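Local coordinates for putative glucoamylase (Bacteroides caccae ATCC 43185, PDB 4QT9), which probably hydrolyses glycosidic bonds as a putative glucoamylase built on an alpha/alpha-toroid fold, at residues P48-V53 with Y57-A62; F370-F375 with Q388-I393. All blocks are in the same frame, centred on the assembly; numbering follows the deposited sequence.

Contact 1 (P48-V53 with Y57-A62)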
ATOM      1  N   PRO A  48      -7.596   1.022 -11.635  1.00 25.72           N
ATOM      2  CA  PRO A  48      -7.539  -0.328 -12.229  1.00 25.10           C
ATOM      3  C   PRO A  48      -6.320  -1.064 -11.672  1.00 25.98           C
ATOM      4  O   PRO A  48      -5.345  -0.411 -11.304  1.00 23.54           O
ATOM      5  CB  PRO A  48      -7.386  -0.054 -13.741  1.00 27.99           C
ATOM      6  CG  PRO A  48      -6.748   1.288 -13.822  1.00 32.94           C
ATOM      7  CD  PRO A  48      -7.148   2.070 -12.585  1.00 28.11           C
ATOM      8  N   GLU A  49      -6.363  -2.406 -11.610  1.00 22.42           N
ATOM      9  CA  GLU A  49      -5.243  -3.214 -11.133  1.00 21.85           C
ATOM     10  C   GLU A  49      -3.954  -2.794 -11.892  1.00 26.72           C
ATOM     11  O   GLU A  49      -2.920  -2.548 -11.271  1.00 25.26           O
ATOM     12  CB  GLU A  49      -5.555  -4.719 -11.343  1.00 22.93           C
ATOM     13  CG  GLU A  49      -4.414  -5.671 -10.989  1.00 29.31           C
ATOM     14  CD  GLU A  49      -3.965  -5.654  -9.537  1.00 49.17           C
ATOM     15  OE1 GLU A  49      -4.826  -5.770  -8.633  1.00 46.26           O
ATOM     16  OE2 GLU A  49      -2.742  -5.543  -9.302  1.00 41.66           O
ATOM     17  N   ARG A  50      -4.066  -2.651 -13.224  1.00 22.32           N
ATOM     18  CA  ARG A  50      -2.974  -2.325 -14.126  1.00 22.08           C
ATOM     19  C   ARG A  50      -3.376  -1.335 -15.235  1.00 27.42           C
ATOM     20  O   ARG A  50      -4.559  -1.221 -15.594  1.00 26.88           O
ATOM     21  CB  ARG A  50      -2.439  -3.623 -14.777  1.00 20.05           C
ATOM     22  CG  ARG A  50      -3.343  -4.277 -15.840  1.00 20.60           C
ATOM     23  CD  ARG A  50      -2.988  -5.733 -16.050  1.00 23.27           C
ATOM     24  NE  ARG A  50      -3.660  -6.599 -15.072  1.00 32.10           N
ATOM     25  CZ  ARG A  50      -3.068  -7.343 -14.142  1.00 36.12           C
ATOM     26  NH1 ARG A  50      -1.741  -7.331 -14.007  1.00 22.45           N
ATOM     27  NH2 ARG A  50      -3.792  -8.109 -13.342  1.00 20.74           N
ATOM     28  N   TYR A  51      -2.363  -0.661 -15.800  1.00 24.34           N
ATOM     29  CA  TYR A  51      -2.492   0.245 -16.937  1.00 24.91           C
ATOM     30  C   TYR A  51      -1.351  -0.049 -17.901  1.00 24.34           C
ATOM     31  O   TYR A  51      -0.181   0.051 -17.522  1.00 22.31           O
ATOM     32  CB  TYR A  51      -2.504   1.725 -16.506  1.00 27.59           C
ATOM     33  CG  TYR A  51      -2.893   2.646 -17.642  1.00 30.50           C
ATOM     34  CD1 TYR A  51      -1.955   3.051 -18.590  1.00 33.26           C
ATOM     35  CD2 TYR A  51      -4.203   3.074 -17.797  1.00 32.53           C
ATOM     36  CE1 TYR A  51      -2.323   3.828 -19.681  1.00 36.32           C
ATOM     37  CE2 TYR A  51      -4.584   3.858 -18.880  1.00 34.96           C
ATOM     38  CZ  TYR A  51      -3.639   4.246 -19.815  1.00 48.51           C
ATOM     39  OH  TYR A  51      -4.012   5.058 -20.865  1.00 54.65           O
ATOM     40  N   HIS A  52      -1.688  -0.485 -19.110  1.00 20.95           N
ATOM     41  CA  HIS A  52      -0.691  -0.828 -20.133  1.00 21.79           C
ATOM     42  C   HIS A  52      -0.735   0.204 -21.248  1.00 28.16           C
ATOM     43  O   HIS A  52      -1.740   0.304 -21.956  1.00 28.80           O
ATOM     44  CB  HIS A  52      -0.897  -2.272 -20.673  1.00 22.15           C
ATOM     45  CG  HIS A  52      -0.717  -3.349 -19.622  1.00 24.72           C
ATOM     46  ND1 HIS A  52      -0.905  -4.688 -19.922  1.00 26.60           N
ATOM     47  CD2 HIS A  52      -0.337  -3.253 -18.327  1.00 25.66           C
ATOM     48  CE1 HIS A  52      -0.618  -5.352 -18.818  1.00 25.63           C
ATOM     49  NE2 HIS A  52      -0.259  -4.532 -17.833  1.00 25.35           N
ATOM     50  N   VAL A  53       0.353   0.998 -21.393  1.00 26.60           N
ATOM     51  CA  VAL A  53       0.456   2.049 -22.424  1.00 28.06           C
ATOM     52  C   VAL A  53       0.267   1.429 -23.833  1.00 34.79           C
ATOM     53  O   VAL A  53      -0.324   2.061 -24.692  1.00 33.50           O
ATOM     54  CB  VAL A  53       1.807   2.819 -22.307  1.00 32.08           C
ATOM     55  CG1 VAL A  53       1.988   3.827 -23.446  1.00 32.03           C
ATOM     56  CG2 VAL A  53       1.944   3.508 -20.948  1.00 30.87           C
ATOM     57  N   TYR A  57      -3.725  -6.263 -22.935  1.00 32.30           N
ATOM     58  CA  TYR A  57      -4.061  -6.818 -21.635  1.00 31.61           C
ATOM     59  C   TYR A  57      -4.206  -8.350 -21.742  1.00 36.21           C
ATOM     60  O   TYR A  57      -5.231  -8.839 -22.227  1.00 34.71           O
ATOM     61  CB  TYR A  57      -5.345  -6.152 -21.090  1.00 32.35           C
ATOM     62  CG  TYR A  57      -5.145  -4.703 -20.705  1.00 30.87           C
ATOM     63  CD1 TYR A  57      -5.185  -3.695 -21.664  1.00 30.50           C
ATOM     64  CD2 TYR A  57      -4.896  -4.339 -19.380  1.00 30.53           C
ATOM     65  CE1 TYR A  57      -4.963  -2.364 -21.326  1.00 30.09           C
ATOM     66  CE2 TYR A  57      -4.704  -3.003 -19.022  1.00 31.18           C
ATOM     67  CZ  TYR A  57      -4.723  -2.016 -20.005  1.00 37.11           C
ATOM     68  OH  TYR A  57      -4.527  -0.686 -19.672  1.00 32.30           O
ATOM     69  N   PRO A  58      -3.188  -9.123 -21.291  1.00 34.37           N
ATOM     70  CA  PRO A  58      -3.281 -10.600 -21.374  1.00 35.05           C
ATOM     71  C   PRO A  58      -4.531 -11.191 -20.694  1.00 40.28           C
ATOM     72  O   PRO A  58      -5.106 -12.162 -21.198  1.00 42.01           O
ATOM     73  CB  PRO A  58      -2.007 -11.065 -20.670  1.00 36.68           C
ATOM     74  CG  PRO A  58      -1.052  -9.920 -20.841  1.00 40.84           C
ATOM     75  CD  PRO A  58      -1.897  -8.698 -20.712  1.00 35.81           C
ATOM     76  N   GLN A  59      -4.974 -10.590 -19.571  1.00 34.28           N
ATOM     77  CA  GLN A  59      -6.156 -11.064 -18.861  1.00 33.36           C
ATOM     78  C   GLN A  59      -7.429 -10.306 -19.303  1.00 35.80           C
ATOM     79  O   GLN A  59      -8.513 -10.573 -18.770  1.00 33.81           O
ATOM     80  CB  GLN A  59      -5.953 -10.951 -17.345  1.00 34.28           C
ATOM     81  CG  GLN A  59      -4.880 -11.889 -16.784  1.00 45.28           C
ATOM     82  CD  GLN A  59      -5.027 -12.056 -15.292  1.00 71.03           C
ATOM     83  OE1 GLN A  59      -5.354 -13.138 -14.787  1.00 66.26           O
ATOM     84  NE2 GLN A  59      -4.823 -10.977 -14.549  1.00 70.35           N
ATOM     85  N   ASN A  60      -7.302  -9.388 -20.299  1.00 31.98           N
ATOM     86  CA  ASN A  60      -8.393  -8.566 -20.846  1.00 32.00           C
ATOM     87  C   ASN A  60      -9.169  -7.912 -19.678  1.00 34.45           C
ATOM     88  O   ASN A  60     -10.407  -7.968 -19.600  1.00 33.91           O
ATOM     89  CB  ASN A  60      -9.292  -9.429 -21.741  1.00 33.86           C
ATOM     90  CG  ASN A  60     -10.297  -8.675 -22.579  1.00 55.75           C
ATOM     91  OD1 ASN A  60     -10.250  -7.446 -22.723  1.00 51.25           O
ATOM     92  ND2 ASN A  60     -11.243  -9.404 -23.145  1.00 46.71           N
ATOM     93  N   ASP A  61      -8.411  -7.284 -18.761  1.00 29.45           N
ATOM     94  CA  ASP A  61      -8.943  -6.755 -17.502  1.00 28.41           C
ATOM     95  C   ASP A  61      -8.672  -5.266 -17.280  1.00 32.12           C
ATOM     96  O   ASP A  61      -8.491  -4.849 -16.133  1.00 31.86           O
ATOM     97  CB  ASP A  61      -8.306  -7.565 -16.349  1.00 29.67           C
ATOM     98  CG  ASP A  61      -6.781  -7.446 -16.208  1.00 38.99           C
ATOM     99  OD1 ASP A  61      -6.091  -7.168 -17.240  1.00 39.25           O
ATOM    100  OD2 ASP A  61      -6.274  -7.617 -15.074  1.00 41.53           O
ATOM    101  N   ALA A  62      -8.666  -4.462 -18.347  1.00 29.15           N
ATOM    102  CA  ALA A  62      -8.453  -3.008 -18.248  1.00 29.11           C
ATOM    103  C   ALA A  62      -9.438  -2.336 -17.267  1.00 34.27           C
ATOM    104  O   ALA A  62      -9.056  -1.358 -16.625  1.00 35.73           O
ATOM    105  CB  ALA A  62      -8.591  -2.361 -19.619  1.00 29.96           C
TER
HETATM  106  O   HOH W   1      -6.550  -0.408 -17.249  1.00 20.11           O
HETATM  107  O   HOH W   2      -6.886  -3.629 -14.484  1.00 22.20           O
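The ring of Tyr57 lies almost parallel to the imidazole of His52 in an offset stack, with centroids 4.7 Å apart and planes at 9°. The displacement brings His52 CB over one face of the phenol in a CH-pi contact, while Ala62 CB sits over the centre of the opposite face. Beyond the ring, Tyr57 OH accepts from His52 N in a nearly straight bond of 2.9 Å (176° at the hydrogen), and bond and stack together hold the phenol at its tilt. The imidazole is anchored elsewhere, ND1 to Val56 O and NE2 to Tyr320 OH, which also bonds Arg50 NH1. Arg50 runs past Tyr57 in the opposite sense, its CG meeting the ring edge at CE2 (3.7 Å). A bend at chi3 (85°) then turns its guanidinium side-on to Asp61, the two flat groups nearly coplanar. Both NE (2.8 Å) and NH2 (3.1 Å) of Arg50 donate to the syn side of Asp61 OD2, a salt bridge resting on a single oxygen. A leucine at Arg50 removes both donors and would probably leave the Asp61 carboxylate without this countercharge. A water bonded to Arg50 O, Ala62 O and Tyr57 OH bridges the backbones. With His52 nearest Tyr57 and Pro48 nearest Ala62, the loop between strands 50-52 and 64-66, with its type I turn, folds back along the first strand at the periphery of the alpha/alpha toroid.

Contact 2 (F370-F375 with Q388-I393); sequences FGPFGF and QRYLAI
Tyr390 reaches from strand 389-391 into the turn formed by Gly371 to Gly374, and it supplies almost the whole of its segment's share of the contact. Its CB points toward the turn, CG stands anti to the carbonyl carbon, beside the backbone N (chi1 -59°), and the ring extends into the turn. On one edge, CD1 of Tyr390 passes 3.5 Å from Phe375 O, and CE1 approaches the same carbonyl oxygen more closely, at 3.2 Å. Gly374 O also lies at this edge, near the ring plane. One face of the phenol is occupied by Phe373, whose CB rests 3.7 Å from Tyr390 CZ and makes a CH-pi contact offset toward the CZ-CE2 rim. The aromatic ring of Phe373 inclines at 38° to that of Tyr390, neither stacked on it nor set edge-to-face.

The partner is a tight beta hairpin: strands 370-371 and 374-375 run antiparallel and are joined by a type I turn, with Gly371 N bonded to Gly374 O at 2.9 Å. The hydroxyl of Tyr390 enters this turn and is used in both directions. Phe373 N donates to Tyr390 OH over 2.9 Å, in a bond bent to 139° at the hydrogen, and Tyr390 OH in turn donates to Gly374 O over 2.8 Å. That second bond is tilted out of the carbonyl plane; Gly371 N and the hydroxyl reach Gly374 O from opposite faces, so the oxygen serves the hairpin and the tyrosine at once. With no side chain at Gly371, Tyr390 OH can come within 3.2 Å of Gly371 C, and Pro372 CD flanks the hydroxyl. Tyr35 of helix 21-37 and the ring of Tyr376 also pack against Tyr390.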
ATOM      1  N   PHE A 370      10.529   6.617 -17.333  1.00 30.41           N
ATOM      2  CA  PHE A 370       9.636   7.648 -16.821  1.00 30.43           C
ATOM      3  C   PHE A 370       8.574   7.976 -17.875  1.00 33.41           C
ATOM      4  O   PHE A 370       8.838   8.729 -18.809  1.00 34.02           O
ATOM      5  CB  PHE A 370      10.429   8.895 -16.371  1.00 31.89           C
ATOM      6  CG  PHE A 370       9.602   9.906 -15.601  1.00 32.36           C
ATOM      7  CD1 PHE A 370       9.046   9.581 -14.367  1.00 31.53           C
ATOM      8  CD2 PHE A 370       9.408  11.192 -16.098  1.00 35.37           C
ATOM      9  CE1 PHE A 370       8.301  10.514 -13.649  1.00 32.87           C
ATOM     10  CE2 PHE A 370       8.655  12.128 -15.378  1.00 37.96           C
ATOM     11  CZ  PHE A 370       8.115  11.779 -14.151  1.00 34.49           C
ATOM     12  N   GLY A 371       7.407   7.357 -17.745  1.00 29.20           N
ATOM     13  CA  GLY A 371       6.319   7.520 -18.707  1.00 29.32           C
ATOM     14  C   GLY A 371       5.273   8.573 -18.383  1.00 35.10           C
ATOM     15  O   GLY A 371       5.504   9.429 -17.521  1.00 33.36           O
ATOM     16  N   PRO A 372       4.094   8.528 -19.067  1.00 33.78           N
ATOM     17  CA  PRO A 372       3.067   9.565 -18.836  1.00 34.32           C
ATOM     18  C   PRO A 372       2.492   9.601 -17.416  1.00 35.06           C
ATOM     19  O   PRO A 372       2.213  10.692 -16.934  1.00 33.94           O
ATOM     20  CB  PRO A 372       1.969   9.228 -19.861  1.00 36.81           C
ATOM     21  CG  PRO A 372       2.220   7.807 -20.246  1.00 41.21           C
ATOM     22  CD  PRO A 372       3.693   7.607 -20.149  1.00 35.94           C
ATOM     23  N   PHE A 373       2.340   8.435 -16.742  1.00 31.10           N
ATOM     24  CA  PHE A 373       1.795   8.343 -15.378  1.00 29.52           C
ATOM     25  C   PHE A 373       2.892   8.072 -14.313  1.00 31.60           C
ATOM     26  O   PHE A 373       2.614   7.478 -13.270  1.00 30.69           O
ATOM     27  CB  PHE A 373       0.696   7.260 -15.300  1.00 30.73           C
ATOM     28  CG  PHE A 373      -0.540   7.504 -16.140  1.00 32.42           C
ATOM     29  CD1 PHE A 373      -0.844   8.779 -16.612  1.00 34.65           C
ATOM     30  CD2 PHE A 373      -1.421   6.468 -16.423  1.00 34.21           C
ATOM     31  CE1 PHE A 373      -1.984   9.006 -17.373  1.00 36.03           C
ATOM     32  CE2 PHE A 373      -2.564   6.697 -17.184  1.00 36.89           C
ATOM     33  CZ  PHE A 373      -2.837   7.965 -17.653  1.00 35.63           C
ATOM     34  N   GLY A 374       4.100   8.561 -14.584  1.00 28.33           N
ATOM     35  CA  GLY A 374       5.267   8.416 -13.723  1.00 26.86           C
ATOM     36  C   GLY A 374       6.150   7.251 -14.132  1.00 29.12           C
ATOM     37  O   GLY A 374       6.101   6.778 -15.275  1.00 28.78           O
ATOM     38  N   PHE A 375       6.981   6.791 -13.199  1.00 22.81           N
ATOM     39  CA  PHE A 375       7.874   5.672 -13.448  1.00 21.81           C
ATOM     40  C   PHE A 375       7.105   4.406 -13.728  1.00 24.63           C
ATOM     41  O   PHE A 375       6.133   4.103 -13.032  1.00 22.22           O
ATOM     42  CB  PHE A 375       8.819   5.442 -12.252  1.00 23.53           C
ATOM     43  CG  PHE A 375       9.779   6.587 -12.050  1.00 25.93           C
ATOM     44  CD1 PHE A 375      10.854   6.773 -12.915  1.00 29.35           C
ATOM     45  CD2 PHE A 375       9.565   7.524 -11.043  1.00 27.55           C
ATOM     46  CE1 PHE A 375      11.699   7.875 -12.775  1.00 30.67           C
ATOM     47  CE2 PHE A 375      10.449   8.590 -10.866  1.00 30.84           C
ATOM     48  CZ  PHE A 375      11.520   8.748 -11.722  1.00 29.84           C
ATOM     49  N   GLN A 388       6.201  -0.681 -20.701  1.00 21.21           N
ATOM     50  CA  GLN A 388       5.498   0.575 -20.533  1.00 21.00           C
ATOM     51  C   GLN A 388       4.185   0.242 -19.830  1.00 25.90           C
ATOM     52  O   GLN A 388       3.097   0.357 -20.400  1.00 25.55           O
ATOM     53  CB  GLN A 388       5.345   1.276 -21.889  1.00 21.41           C
ATOM     54  CG  GLN A 388       6.706   1.465 -22.577  1.00 17.91           C
ATOM     55  CD  GLN A 388       6.681   2.527 -23.630  1.00 40.27           C
ATOM     56  OE1 GLN A 388       5.688   2.711 -24.346  1.00 33.50           O
ATOM     57  NE2 GLN A 388       7.812   3.209 -23.792  1.00 36.01           N
ATOM     58  N   ARG A 389       4.317  -0.272 -18.576  1.00 23.39           N
ATOM     59  CA  ARG A 389       3.196  -0.765 -17.774  1.00 22.63           C
ATOM     60  C   ARG A 389       3.266  -0.255 -16.362  1.00 24.71           C
ATOM     61  O   ARG A 389       4.347   0.002 -15.823  1.00 22.00           O
ATOM     62  CB  ARG A 389       3.159  -2.313 -17.782  1.00 22.01           C
ATOM     63  CG  ARG A 389       2.879  -2.878 -19.192  1.00 24.22           C
ATOM     64  CD  ARG A 389       3.102  -4.359 -19.331  1.00 27.13           C
ATOM     65  NE  ARG A 389       2.570  -4.821 -20.613  1.00 39.20           N
ATOM     66  CZ  ARG A 389       2.325  -6.090 -20.930  1.00 50.86           C
ATOM     67  NH1 ARG A 389       2.596  -7.063 -20.068  1.00 39.27           N
ATOM     68  NH2 ARG A 389       1.804  -6.396 -22.112  1.00 29.96           N
ATOM     69  N   TYR A 390       2.081  -0.058 -15.786  1.00 22.51           N
ATOM     70  CA  TYR A 390       1.882   0.386 -14.418  1.00 21.78           C
ATOM     71  C   TYR A 390       0.993  -0.544 -13.646  1.00 25.98           C
ATOM     72  O   TYR A 390       0.140  -1.210 -14.236  1.00 24.59           O
ATOM     73  CB  TYR A 390       1.215   1.755 -14.390  1.00 22.48           C
ATOM     74  CG  TYR A 390       1.982   2.842 -15.098  1.00 25.31           C
ATOM     75  CD1 TYR A 390       3.044   3.494 -14.471  1.00 27.45           C
ATOM     76  CD2 TYR A 390       1.614   3.264 -16.369  1.00 25.31           C
ATOM     77  CE1 TYR A 390       3.722   4.533 -15.099  1.00 28.40           C
ATOM     78  CE2 TYR A 390       2.290   4.303 -17.008  1.00 26.95           C
ATOM     79  CZ  TYR A 390       3.334   4.945 -16.359  1.00 31.60           C
ATOM     80  OH  TYR A 390       3.980   5.996 -16.950  1.00 31.08           O
ATOM     81  N   LEU A 391       1.154  -0.541 -12.304  1.00 21.73           N
ATOM     82  CA  LEU A 391       0.287  -1.223 -11.341  1.00 21.10           C
ATOM     83  C   LEU A 391      -0.102  -0.220 -10.290  1.00 24.19           C
ATOM     84  O   LEU A 391       0.788   0.453  -9.749  1.00 24.77           O
ATOM     85  CB  LEU A 391       0.963  -2.444 -10.669  1.00 20.97           C
ATOM     86  CG  LEU A 391       1.314  -3.629 -11.553  1.00 24.32           C
ATOM     87  CD1 LEU A 391       2.179  -4.600 -10.776  1.00 24.86           C
ATOM     88  CD2 LEU A 391       0.047  -4.331 -12.055  1.00 19.60           C
ATOM     89  N   ALA A 392      -1.404  -0.127  -9.969  1.00 18.29           N
ATOM     90  CA  ALA A 392      -1.919   0.757  -8.918  1.00 18.87           C
ATOM     91  C   ALA A 392      -1.153   0.618  -7.597  1.00 23.04           C
ATOM     92  O   ALA A 392      -0.796   1.638  -7.008  1.00 22.45           O
ATOM     93  CB  ALA A 392      -3.418   0.481  -8.669  1.00 18.45           C
ATOM     94  N   ILE A 393      -0.878  -0.620  -7.152  1.00 20.97           N
ATOM     95  CA  ILE A 393      -0.184  -0.883  -5.863  1.00 20.75           C
ATOM     96  C   ILE A 393       1.296  -0.440  -5.880  1.00 27.02           C
ATOM     97  O   ILE A 393       1.906  -0.339  -4.823  1.00 28.50           O
ATOM     98  CB  ILE A 393      -0.333  -2.359  -5.374  1.00 23.12           C
ATOM     99  CG1 ILE A 393       0.268  -3.392  -6.353  1.00 22.05           C
ATOM    100  CG2 ILE A 393      -1.809  -2.689  -5.008  1.00 23.84           C
ATOM    101  CD1 ILE A 393       0.229  -4.862  -5.816  1.00 20.31           C
TER

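In the fold
Both contacts rest on the two-stranded antiparallel sheet of strands 50-52 and 389-391, and their centres lie about 12 Å apart. Tyr51 O and Tyr390 N, 2.9 Å apart, probably hydrogen-bond between these strands, and the ring of Tyr51 meets that of Phe373. Contact 1 is partly buried and joins a strand to the largely exposed loop that follows it; charge, ring stacking and water all take part. Contact 2 is buried and ties the other strand to a separate hairpin through one neutral hydroxyl, backbone groups and aromatic carbon, in the neighbourhood of helix 21-37. The charged pair and bridging waters thus belong to the loop side, whereas at contact 2 the hydrogen bonds run directly between protein groups.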